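PDB 1OMO: alanine dehydrogenase, which catalyses the reversible NAD-dependent oxidative deamination of L-alanine to pyruvate, working as a homodimer that cannot use NADP instead. Local coordinates for residues 4-9 with 306-311; 22-27 with 110-115; 153-158 with 164-169; 230-235 with 256-261. One frame throughout, in Å; residues are numbered along the deposited sequence.

Interaction 1: residues 4-9 with 306-311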
# COMPACT_ATOMS: atom_id res chain seq x y z
N LEU A 4 -13.64 6.89 11.83
CA LEU A 4 -13.99 5.93 12.89
C LEU A 4 -12.77 5.03 13.18
O LEU A 4 -12.08 4.60 12.25
CB LEU A 4 -15.18 5.08 12.41
CG LEU A 4 -15.85 4.06 13.30
CD1 LEU A 4 -16.64 4.78 14.36
CD2 LEU A 4 -16.73 3.15 12.47
N ILE A 5 -12.48 4.81 14.46
CA ILE A 5 -11.36 3.95 14.87
C ILE A 5 -11.94 2.69 15.50
O ILE A 5 -12.74 2.78 16.44
CB ILE A 5 -10.44 4.68 15.90
CG1 ILE A 5 -9.89 5.97 15.26
CG2 ILE A 5 -9.25 3.81 16.30
CD1 ILE A 5 -9.15 5.73 13.93
N LEU A 6 -11.59 1.52 14.95
CA LEU A 6 -12.11 0.25 15.47
C LEU A 6 -11.01 -0.69 15.93
O LEU A 6 -10.06 -1.02 15.19
CB LEU A 6 -12.98 -0.45 14.44
CG LEU A 6 -14.36 0.13 14.13
CD1 LEU A 6 -14.99 -0.72 13.06
CD2 LEU A 6 -15.26 0.17 15.37
N THR A 7 -11.16 -1.12 17.17
CA THR A 7 -10.24 -2.02 17.84
C THR A 7 -10.53 -3.49 17.51
O THR A 7 -11.62 -3.83 17.05
CB THR A 7 -10.38 -1.89 19.34
OG1 THR A 7 -11.61 -2.48 19.74
CG2 THR A 7 -10.54 -0.49 19.73
N GLN A 8 -9.57 -4.38 17.77
CA GLN A 8 -9.82 -5.78 17.48
C GLN A 8 -11.03 -6.30 18.26
O GLN A 8 -11.89 -6.98 17.69
CB GLN A 8 -8.60 -6.64 17.82
CG GLN A 8 -8.78 -8.10 17.43
CD GLN A 8 -7.64 -8.96 17.90
OE1 GLN A 8 -6.53 -8.47 18.12
NE2 GLN A 8 -7.90 -10.26 18.05
N GLU A 9 -11.11 -5.97 19.54
CA GLU A 9 -12.23 -6.40 20.37
C GLU A 9 -13.54 -5.91 19.75
O GLU A 9 -14.51 -6.65 19.69
CB GLU A 9 -12.08 -5.88 21.81
CG GLU A 9 -13.20 -6.30 22.76
CD GLU A 9 -12.74 -6.46 24.24
OE1 GLU A 9 -12.11 -5.52 24.80
OE2 GLU A 9 -13.03 -7.54 24.83
N GLU A 306 -20.27 -0.81 8.35
CA GLU A 306 -21.70 -0.54 8.39
C GLU A 306 -22.31 -1.09 9.67
O GLU A 306 -23.21 -0.47 10.23
CB GLU A 306 -22.38 -1.11 7.14
CG GLU A 306 -21.90 -0.38 5.88
CD GLU A 306 -22.40 -0.95 4.58
OE1 GLU A 306 -22.11 -0.36 3.53
OE2 GLU A 306 -23.08 -1.99 4.60
N ASN A 307 -21.84 -2.23 10.16
CA ASN A 307 -22.41 -2.73 11.39
C ASN A 307 -21.96 -1.85 12.54
O ASN A 307 -22.63 -1.78 13.56
CB ASN A 307 -21.98 -4.16 11.66
CG ASN A 307 -22.77 -5.15 10.86
OD1 ASN A 307 -23.86 -4.85 10.39
ND2 ASN A 307 -22.24 -6.35 10.71
N ALA A 308 -20.82 -1.19 12.38
CA ALA A 308 -20.30 -0.32 13.40
C ALA A 308 -21.17 0.95 13.49
O ALA A 308 -21.48 1.42 14.59
CB ALA A 308 -18.84 0.03 13.11
N LEU A 309 -21.56 1.52 12.34
CA LEU A 309 -22.41 2.70 12.39
C LEU A 309 -23.71 2.31 13.12
O LEU A 309 -24.14 2.99 14.06
CB LEU A 309 -22.75 3.17 11.00
CG LEU A 309 -21.50 3.48 10.20
CD1 LEU A 309 -21.91 3.92 8.81
CD2 LEU A 309 -20.67 4.57 10.87
N SER A 310 -24.29 1.19 12.70
CA SER A 310 -25.54 0.69 13.29
C SER A 310 -25.57 0.53 14.78
O SER A 310 -26.57 0.85 15.40
CB SER A 310 -25.92 -0.66 12.69
OG SER A 310 -26.31 -0.47 11.36
N LYS A 311 -24.48 0.04 15.37
CA LYS A 311 -24.48 -0.17 16.81
C LYS A 311 -23.75 0.90 17.60
O LYS A 311 -23.50 0.73 18.80
CB LYS A 311 -23.88 -1.54 17.13
CG LYS A 311 -24.63 -2.69 16.50
CD LYS A 311 -23.98 -4.00 16.92
CE LYS A 311 -24.83 -5.18 16.53
NZ LYS A 311 -24.13 -6.45 16.86

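Interaction 2: residues 22-27 with 110-115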
# COMPACT_ATOMS: atom_id res chain seq x y z
N ASN A 22 -20.71 -14.63 3.14
CA ASN A 22 -21.47 -14.04 2.06
C ASN A 22 -20.66 -12.99 1.32
O ASN A 22 -20.73 -12.91 0.10
CB ASN A 22 -22.76 -13.40 2.58
CG ASN A 22 -23.83 -14.42 2.84
OD1 ASN A 22 -24.77 -14.17 3.61
ND2 ASN A 22 -23.70 -15.59 2.21
N ALA A 23 -19.92 -12.19 2.09
CA ALA A 23 -19.09 -11.13 1.55
C ALA A 23 -17.93 -11.66 0.72
O ALA A 23 -17.66 -11.16 -0.37
CB ALA A 23 -18.55 -10.24 2.69
N VAL A 24 -17.28 -12.71 1.21
CA VAL A 24 -16.16 -13.28 0.49
C VAL A 24 -16.62 -13.95 -0.80
O VAL A 24 -15.94 -13.87 -1.83
CB VAL A 24 -15.36 -14.28 1.39
CG1 VAL A 24 -14.28 -15.01 0.59
CG2 VAL A 24 -14.71 -13.52 2.51
N GLU A 25 -17.78 -14.58 -0.76
CA GLU A 25 -18.32 -15.23 -1.95
C GLU A 25 -18.64 -14.19 -3.05
O GLU A 25 -18.26 -14.35 -4.23
CB GLU A 25 -19.58 -16.02 -1.60
CG GLU A 25 -20.21 -16.75 -2.80
CD GLU A 25 -21.17 -17.85 -2.37
OE1 GLU A 25 -21.86 -17.67 -1.35
OE2 GLU A 25 -21.25 -18.89 -3.05
N GLU A 26 -19.31 -13.11 -2.66
CA GLU A 26 -19.65 -12.04 -3.63
C GLU A 26 -18.37 -11.37 -4.14
O GLU A 26 -18.26 -11.03 -5.32
CB GLU A 26 -20.62 -11.05 -2.97
CG GLU A 26 -21.08 -9.90 -3.83
CD GLU A 26 -21.85 -10.31 -5.09
OE1 GLU A 26 -22.33 -9.40 -5.79
OE2 GLU A 26 -21.98 -11.52 -5.40
N ALA A 27 -17.39 -11.19 -3.26
CA ALA A 27 -16.12 -10.59 -3.66
C ALA A 27 -15.51 -11.44 -4.76
O ALA A 27 -15.06 -10.91 -5.76
CB ALA A 27 -15.16 -10.53 -2.48
N GLY A 110 -10.93 -18.14 6.82
CA GLY A 110 -11.80 -19.24 7.16
C GLY A 110 -12.99 -19.26 6.21
O GLY A 110 -13.32 -20.31 5.63
N ALA A 111 -13.63 -18.10 6.02
CA ALA A 111 -14.79 -18.02 5.13
C ALA A 111 -14.47 -18.55 3.72
O ALA A 111 -15.25 -19.32 3.15
CB ALA A 111 -15.30 -16.56 5.06
N ALA A 112 -13.32 -18.15 3.16
CA ALA A 112 -12.97 -18.63 1.83
C ALA A 112 -12.85 -20.15 1.81
O ALA A 112 -13.34 -20.79 0.89
CB ALA A 112 -11.67 -18.00 1.35
N GLY A 113 -12.25 -20.72 2.85
CA GLY A 113 -12.07 -22.15 2.91
C GLY A 113 -13.43 -22.80 2.82
O GLY A 113 -13.60 -23.74 2.07
N GLY A 114 -14.38 -22.27 3.57
CA GLY A 114 -15.74 -22.78 3.57
C GLY A 114 -16.45 -22.63 2.23
O GLY A 114 -17.18 -23.55 1.81
N ILE A 115 -16.28 -21.48 1.57
CA ILE A 115 -16.90 -21.23 0.27
C ILE A 115 -16.25 -22.14 -0.78
O ILE A 115 -16.94 -22.75 -1.61
CB ILE A 115 -16.77 -19.73 -0.13
CG1 ILE A 115 -17.69 -18.89 0.76
CG2 ILE A 115 -17.18 -19.49 -1.57
CD1 ILE A 115 -19.14 -19.23 0.62

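Interaction 3: residues 153-158 with 164-169. With NAD (nicotinamide-adenine-dinucleotide), chain D.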
# COMPACT_ATOMS: atom_id res chain seq x y z
N VAL A 153 -14.07 -35.61 12.69
CA VAL A 153 -12.88 -34.79 12.57
C VAL A 153 -11.65 -35.60 12.97
O VAL A 153 -11.64 -36.26 14.01
CB VAL A 153 -13.00 -33.51 13.45
CG1 VAL A 153 -11.60 -32.85 13.65
CG2 VAL A 153 -13.99 -32.53 12.78
N LYS A 154 -10.64 -35.58 12.10
CA LYS A 154 -9.37 -36.26 12.36
C LYS A 154 -8.31 -35.16 12.43
O LYS A 154 -8.03 -34.50 11.42
CB LYS A 154 -9.09 -37.23 11.22
CG LYS A 154 -10.20 -38.27 11.07
CD LYS A 154 -10.09 -39.04 9.77
CE LYS A 154 -9.72 -40.48 9.97
NZ LYS A 154 -9.63 -41.10 8.62
N ALA A 155 -7.71 -34.95 13.61
CA ALA A 155 -6.75 -33.86 13.78
C ALA A 155 -5.28 -34.17 14.05
O ALA A 155 -4.95 -34.91 14.97
CB ALA A 155 -7.27 -32.92 14.87
N TYR A 156 -4.40 -33.58 13.27
CA TYR A 156 -2.98 -33.78 13.45
C TYR A 156 -2.17 -32.50 13.54
O TYR A 156 -2.29 -31.62 12.68
CB TYR A 156 -2.38 -34.59 12.30
CG TYR A 156 -0.84 -34.57 12.33
CD1 TYR A 156 -0.11 -33.70 11.51
CD2 TYR A 156 -0.13 -35.42 13.20
CE1 TYR A 156 1.30 -33.66 11.57
CE2 TYR A 156 1.27 -35.38 13.27
CZ TYR A 156 1.98 -34.50 12.45
OH TYR A 156 3.36 -34.45 12.55
N ASP A 157 -1.30 -32.41 14.53
CA ASP A 157 -0.43 -31.24 14.65
C ASP A 157 0.88 -31.81 15.19
O ASP A 157 0.83 -32.81 15.89
CB ASP A 157 -1.03 -30.21 15.62
CG ASP A 157 -0.39 -28.80 15.50
OD1 ASP A 157 -1.14 -27.81 15.26
OD2 ASP A 157 0.84 -28.67 15.66
N VAL A 158 2.03 -31.22 14.84
CA VAL A 158 3.30 -31.72 15.39
C VAL A 158 3.28 -31.43 16.88
O VAL A 158 4.05 -32.01 17.65
CB VAL A 158 4.57 -31.03 14.83
CG1 VAL A 158 4.89 -31.56 13.45
CG2 VAL A 158 4.41 -29.49 14.84
N LYS A 164 -5.03 -31.89 20.54
CA LYS A 164 -5.98 -32.28 21.59
C LYS A 164 -6.93 -31.14 21.91
O LYS A 164 -8.13 -31.36 22.14
CB LYS A 164 -5.24 -32.73 22.85
CG LYS A 164 -4.70 -34.15 22.76
CD LYS A 164 -3.93 -34.58 24.00
CE LYS A 164 -3.42 -36.02 23.84
NZ LYS A 164 -2.52 -36.54 24.94
N LYS A 165 -6.41 -29.92 21.95
CA LYS A 165 -7.26 -28.79 22.21
C LYS A 165 -8.30 -28.63 21.09
O LYS A 165 -9.47 -28.43 21.35
CB LYS A 165 -6.43 -27.51 22.32
CG LYS A 165 -7.29 -26.28 22.55
CD LYS A 165 -6.47 -24.99 22.61
CE LYS A 165 -7.14 -23.98 23.52
NZ LYS A 165 -6.61 -22.63 23.25
N PHE A 166 -7.86 -28.72 19.83
CA PHE A 166 -8.78 -28.57 18.70
C PHE A 166 -9.82 -29.70 18.79
O PHE A 166 -11.01 -29.50 18.58
CB PHE A 166 -7.98 -28.59 17.37
CG PHE A 166 -8.82 -28.60 16.10
CD1 PHE A 166 -9.18 -29.81 15.49
CD2 PHE A 166 -9.24 -27.40 15.49
CE1 PHE A 166 -9.94 -29.83 14.32
CE2 PHE A 166 -10.01 -27.42 14.31
CZ PHE A 166 -10.35 -28.63 13.72
N VAL A 167 -9.37 -30.89 19.13
CA VAL A 167 -10.27 -32.02 19.24
C VAL A 167 -11.31 -31.78 20.33
O VAL A 167 -12.48 -32.07 20.16
CB VAL A 167 -9.48 -33.31 19.51
CG1 VAL A 167 -10.41 -34.39 20.10
CG2 VAL A 167 -8.85 -33.80 18.22
N SER A 168 -10.87 -31.24 21.46
CA SER A 168 -11.74 -30.94 22.58
C SER A 168 -12.75 -29.83 22.20
O SER A 168 -13.92 -29.85 22.66
CB SER A 168 -10.87 -30.51 23.77
OG SER A 168 -11.60 -30.43 24.98
N TYR A 169 -12.30 -28.87 21.38
CA TYR A 169 -13.13 -27.75 20.91
C TYR A 169 -14.29 -28.31 20.08
O TYR A 169 -15.44 -27.87 20.18
CB TYR A 169 -12.28 -26.79 20.05
CG TYR A 169 -13.03 -25.61 19.43
CD1 TYR A 169 -12.99 -24.33 20.01
CD2 TYR A 169 -13.74 -25.75 18.22
CE1 TYR A 169 -13.63 -23.25 19.42
CE2 TYR A 169 -14.38 -24.65 17.62
CZ TYR A 169 -14.32 -23.40 18.23
OH TYR A 169 -14.90 -22.29 17.64
PA NAD D . -0.33 -21.02 13.99
O1A NAD D . 1.12 -20.95 14.27
O2A NAD D . -1.32 -20.70 15.11
O5B NAD D . -0.92 -22.40 13.29
C5B NAD D . -0.05 -23.36 12.58
C4B NAD D . -0.16 -24.71 13.33
O4B NAD D . 0.70 -25.62 12.51
C3B NAD D . 0.52 -24.80 14.78
O3B NAD D . -0.46 -25.29 15.79
C2B NAD D . 1.74 -25.74 14.62
O2B NAD D . 2.20 -26.46 15.70
C1B NAD D . 1.29 -26.57 13.38
N9A NAD D . 2.38 -27.07 12.59
C8A NAD D . 3.59 -26.52 12.22
N7A NAD D . 4.32 -27.31 11.47
C5A NAD D . 3.64 -28.43 11.29
C6A NAD D . 3.94 -29.65 10.54
N6A NAD D . 5.07 -29.81 9.89
N1A NAD D . 2.95 -30.62 10.58
C2A NAD D . 1.79 -30.48 11.25
N3A NAD D . 1.46 -29.33 11.99
C4A NAD D . 2.41 -28.32 11.97
O3 NAD D . -0.89 -20.17 12.67
PN NAD D . -2.42 -19.88 11.98
O1N NAD D . -3.41 -20.79 12.67
O2N NAD D . -2.63 -18.38 11.88
O5D NAD D . -2.08 -20.52 10.46
C5D NAD D . -0.66 -20.02 10.00
C4D NAD D . -0.37 -20.38 8.58
O4D NAD D . -1.51 -19.80 7.72
C3D NAD D . 0.92 -19.73 7.98
O3D NAD D . 1.46 -20.48 6.88
C2D NAD D . 0.37 -18.36 7.57
O2D NAD D . 1.28 -17.54 6.90
C1D NAD D . -0.95 -18.80 6.78
N1N NAD D . -2.11 -17.86 6.64
C2N NAD D . -2.58 -17.76 5.26
C3N NAD D . -3.81 -17.03 5.11
C7N NAD D . -4.33 -16.91 3.56
O7N NAD D . -5.08 -15.95 3.25
N7N NAD D . -3.92 -17.88 2.67
C4N NAD D . -4.57 -16.44 6.15
C5N NAD D . -3.99 -16.62 7.47
C6N NAD D . -2.79 -17.31 7.70

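Interaction 4: residues 230-235 with 256-261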
# COMPACT_ATOMS: atom_id res chain seq x y z
N ILE A 230 0.59 -34.87 -5.66
CA ILE A 230 -0.84 -34.64 -5.43
C ILE A 230 -1.27 -33.58 -6.44
O ILE A 230 -2.33 -33.69 -7.04
CB ILE A 230 -1.12 -34.09 -4.00
CG1 ILE A 230 -0.67 -35.10 -2.95
CG2 ILE A 230 -2.59 -33.79 -3.81
CD1 ILE A 230 -0.73 -34.57 -1.50
N LEU A 231 -0.43 -32.57 -6.64
CA LEU A 231 -0.74 -31.48 -7.57
C LEU A 231 -0.94 -31.98 -8.99
O LEU A 231 -1.91 -31.60 -9.66
CB LEU A 231 0.36 -30.40 -7.54
CG LEU A 231 0.56 -29.62 -6.22
CD1 LEU A 231 1.64 -28.51 -6.41
CD2 LEU A 231 -0.77 -29.02 -5.79
N LYS A 232 -0.04 -32.85 -9.44
CA LYS A 232 -0.10 -33.41 -10.80
C LYS A 232 -1.41 -34.13 -11.12
O LYS A 232 -1.89 -34.13 -12.25
CB LYS A 232 1.02 -34.44 -10.98
CG LYS A 232 2.40 -33.88 -10.89
CD LYS A 232 3.38 -35.00 -11.06
CE LYS A 232 4.80 -34.51 -10.97
NZ LYS A 232 5.76 -35.62 -11.20
N LYS A 233 -1.96 -34.76 -10.09
CA LYS A 233 -3.16 -35.59 -10.17
C LYS A 233 -4.46 -34.89 -9.80
O LYS A 233 -5.52 -35.53 -9.72
CB LYS A 233 -2.90 -36.80 -9.24
CG LYS A 233 -4.08 -37.46 -8.55
CD LYS A 233 -3.63 -38.60 -7.57
CE LYS A 233 -2.96 -38.07 -6.31
NZ LYS A 233 -3.06 -39.03 -5.13
N ALA A 234 -4.42 -33.56 -9.62
CA ALA A 234 -5.62 -32.88 -9.16
C ALA A 234 -6.11 -31.71 -10.00
O ALA A 234 -5.38 -31.16 -10.83
CB ALA A 234 -5.40 -32.40 -7.68
N LYS A 235 -7.37 -31.34 -9.78
CA LYS A 235 -7.94 -30.18 -10.42
C LYS A 235 -7.63 -29.06 -9.39
O LYS A 235 -8.19 -29.01 -8.28
CB LYS A 235 -9.45 -30.35 -10.60
CG LYS A 235 -10.13 -29.08 -11.08
CD LYS A 235 -11.62 -29.32 -11.38
CE LYS A 235 -11.83 -30.12 -12.68
NZ LYS A 235 -13.24 -30.61 -12.86
N LYS A 256 9.94 -24.83 -9.81
CA LYS A 256 10.86 -25.89 -10.17
C LYS A 256 10.44 -26.57 -11.47
O LYS A 256 11.04 -27.54 -11.92
CB LYS A 256 10.98 -26.90 -9.03
CG LYS A 256 11.66 -26.33 -7.80
CD LYS A 256 12.28 -27.45 -6.96
CE LYS A 256 12.44 -27.08 -5.51
NZ LYS A 256 11.93 -28.19 -4.65
N GLY A 257 9.37 -26.03 -12.05
CA GLY A 257 8.87 -26.51 -13.33
C GLY A 257 8.10 -27.81 -13.39
O GLY A 257 7.89 -28.35 -14.47
N VAL A 258 7.66 -28.32 -12.24
CA VAL A 258 6.92 -29.56 -12.22
C VAL A 258 5.57 -29.39 -12.91
O VAL A 258 5.23 -30.15 -13.83
CB VAL A 258 6.76 -30.06 -10.80
CG1 VAL A 258 5.95 -31.35 -10.79
CG2 VAL A 258 8.15 -30.31 -10.21
N ILE A 259 4.79 -28.40 -12.50
CA ILE A 259 3.53 -28.16 -13.17
C ILE A 259 3.55 -26.79 -13.83
O ILE A 259 4.33 -25.90 -13.44
CB ILE A 259 2.33 -28.22 -12.21
CG1 ILE A 259 2.57 -27.29 -11.03
CG2 ILE A 259 2.08 -29.65 -11.79
CD1 ILE A 259 1.33 -27.03 -10.25
N GLY A 260 2.70 -26.61 -14.83
CA GLY A 260 2.65 -25.33 -15.51
C GLY A 260 1.33 -24.64 -15.24
O GLY A 260 0.60 -25.01 -14.32
N VAL A 261 1.02 -23.64 -16.05
CA VAL A 261 -0.23 -22.91 -15.88
C VAL A 261 -1.41 -23.65 -16.46
O VAL A 261 -2.55 -23.39 -16.12
CB VAL A 261 -0.19 -21.51 -16.51
CG1 VAL A 261 -1.44 -20.75 -16.08
CG2 VAL A 261 1.07 -20.77 -16.09

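Interaction 1: residues 4-9 with 306-311
Ala308 and Leu309, near the end of the long helix 294-311, meet Leu4 and Leu6 of the N-terminal strand, a compact example of a helix laid across a sheet. The helix runs nearly perpendicular to the strand, at 103°, and the two short axes stay 10.7 Å apart, a spacing bridged chiefly by the leucines. Just before the touching residues, Asn307 anchors this turn elsewhere, its ND2 bonding to Leu14 O and Glu19 OE2. Ala308 then presents its single methyl to both leucines: CB lies 3.8 Å from Leu4 CD2 and 3.9 Å from Leu6 CD1, facing both methyls. Leu4 reaches it because CG stands opposite the backbone N (chi1 -176°), whereas Leu6 turns CG beside its own N (chi1 -72°), and each delivers one methyl to the same alanine. One residue further on, Leu309 CD2 brushes Leu4 CD2 at 4.5 Å, a looser touch at the exposed border of the contact.

Around this patch, Leu14 packs on both Leu6 and Ala308, while Tyr305 and Val304, one turn back along the helix, extend the cover over Leu4 and Leu6. Ile5, between the two leucines in sequence, packs on Val98 and Ile317 of its own chain and on Ile317 of the second subunit, within the beta-sandwich dimer. Every atom meeting across the two segments is a methyl carbon, which implies that their mutual grip rests on burial and shape, with little directional bonding to fix the angle at which the helix lies on the strand.

Interaction 2: residues 22-27 with 110-115
The carboxylate of Glu25 is the flat group at this helix crossing, and the end of Ile115 rests against it: CD1 lies 3.7 Å from Glu25 OE1. Glu25 OE2 is hydrogen-bonded to Tyr119 OH, one turn further along the helix of Ile115. With CG set opposite the backbone N (chi1 -179°) and the chain continuing extended, the glutamate carries its acid group across the end of Ile115. The two side chains cross at about a right angle, and the same CD1 methyl also sits 3.9 Å from Glu25 CB, so that the aliphatic stem as well as the acid end lies against it.

One residue earlier, Val24 divides its two methyls between consecutive alanines. CG2 approaches Ala111 CB at 4.0 Å, and CG1 approaches Ala112 CB at the same distance of 4.0 Å. This is close helix-helix packing, with the axes of the two segments 9.0 Å apart and crossing at -67°; the small Ala111 and Ala112 let the valine come near the backbone of the second helix, where CG1 is also 4.0 Å from Ala112 CA. The crossing sets helix 17-32 against helix 102-120, which carries the NAD-binding Arg108, whose side chain is about 4 Å from that of Val24 at the nearest atoms. Gln296 of helix 294-311 touches both Val24 and Ala112, and the side chain of Ala112 comes within about 7 Å of the bound NAD.

Interaction 3: residues 153-158 with 164-169
Phe166 turns the edge of its ring toward Val153, whose CG1 lies near the ring plane 3.5 Å from Phe166 CE1, the two side chains crossing at about a right angle. This is the strand-helix packing of a beta-alpha-beta unit in the Rossmann-fold NAD domain, strand 153-156 and helix 164-169 running nearly antiparallel at 160°. Ala155 CB serves two neighbours, meeting Phe166 CD1 at 3.7 Å and Val167 CG2 at 3.8 Å. Beyond the segments, Phe166 also meets Tyr138 edge-to-face.

Where the strand ends, the chain turns to the cofactor. Asp157 takes both ribose hydroxyls of the adenosine half in a forked grip: NAD O3B donates to OD1 at 2.7 Å and O2B to OD2 at 2.6 Å. Cys133 N and Arg159 N, bonded to OD1 and OD2 respectively, hold the carboxylate in place. An acid at this point is consistent with the refusal of NADP, whose 2'-phosphate would meet its charge. With an alanine in place of Asp157, both ribose hydroxyls would probably lose their acceptor and the adenosine be less firmly placed. Val158 touches the adenine with both methyls, CG1 lying 3.6 Å from NAD N1A and CG2 3.7 Å from NAD C4A.

Interaction 4: residues 230-235 with 256-261
Lys232 and Val258 make the closest touch here, Lys232 CE lying 3.4 Å from Val258 CG1, with the two side chains crossing at about a right angle. The lysine contributes its aliphatic stem, extended beyond CG, while its charged NZ forms a salt bridge with Glu229 nearby. Deeper in, Leu231 CD1 meets Ile259 CD1 at 4.1 Å, again nearly perpendicular. Ile259 has CG1 between its backbone N and carbonyl carbon (chi1 53°), which sends CD1 to Leu231 and leaves CG2 to graze Lys232 CG at 4.3 Å.

The next shell positions these groups. Ala253 of helix 251-255 touches both Leu231 and Ile259, and Ile287 of strand 285-289 packs on Leu231 from the sheet. Gly257, with phi 76°, closes helix 251-255 in a Schellman motif and so turns the chain to bring Val258 and Ile259 toward the other segment. The bound sodium ion lies about 8 Å from the Leu231 side chain. Apolar residues packed under a partly exposed rim join the weakly bonded end of helix 228-232 to the loop leading into edge strand 264-267, as alpha-beta connections do on the flank of a Rossmann-fold parallel sheet.

From the N terminus, strand 3-6 opens the widest loop, which interaction 1 closes only at the end of helix 294-311, some 300 residues later; interactions 2, 3 and 4 nest inside it. Those three follow one another in series, and none crosses another. Interaction 2 brings helix 17-32 back to helix 102-120 near the chain's centre. Interaction 3 closes a short loop within one beta-alpha-beta unit; interaction 4 closes another short loop, from helix 228-232 to the loop before strand 264-267; both reach the same parallel sheet, with centres 30 Å apart. Interaction 1 lays helix 294-311 on strand 3-6 of the mixed sheet of the dimerisation domain, opposite interaction 4 across the chain's centre.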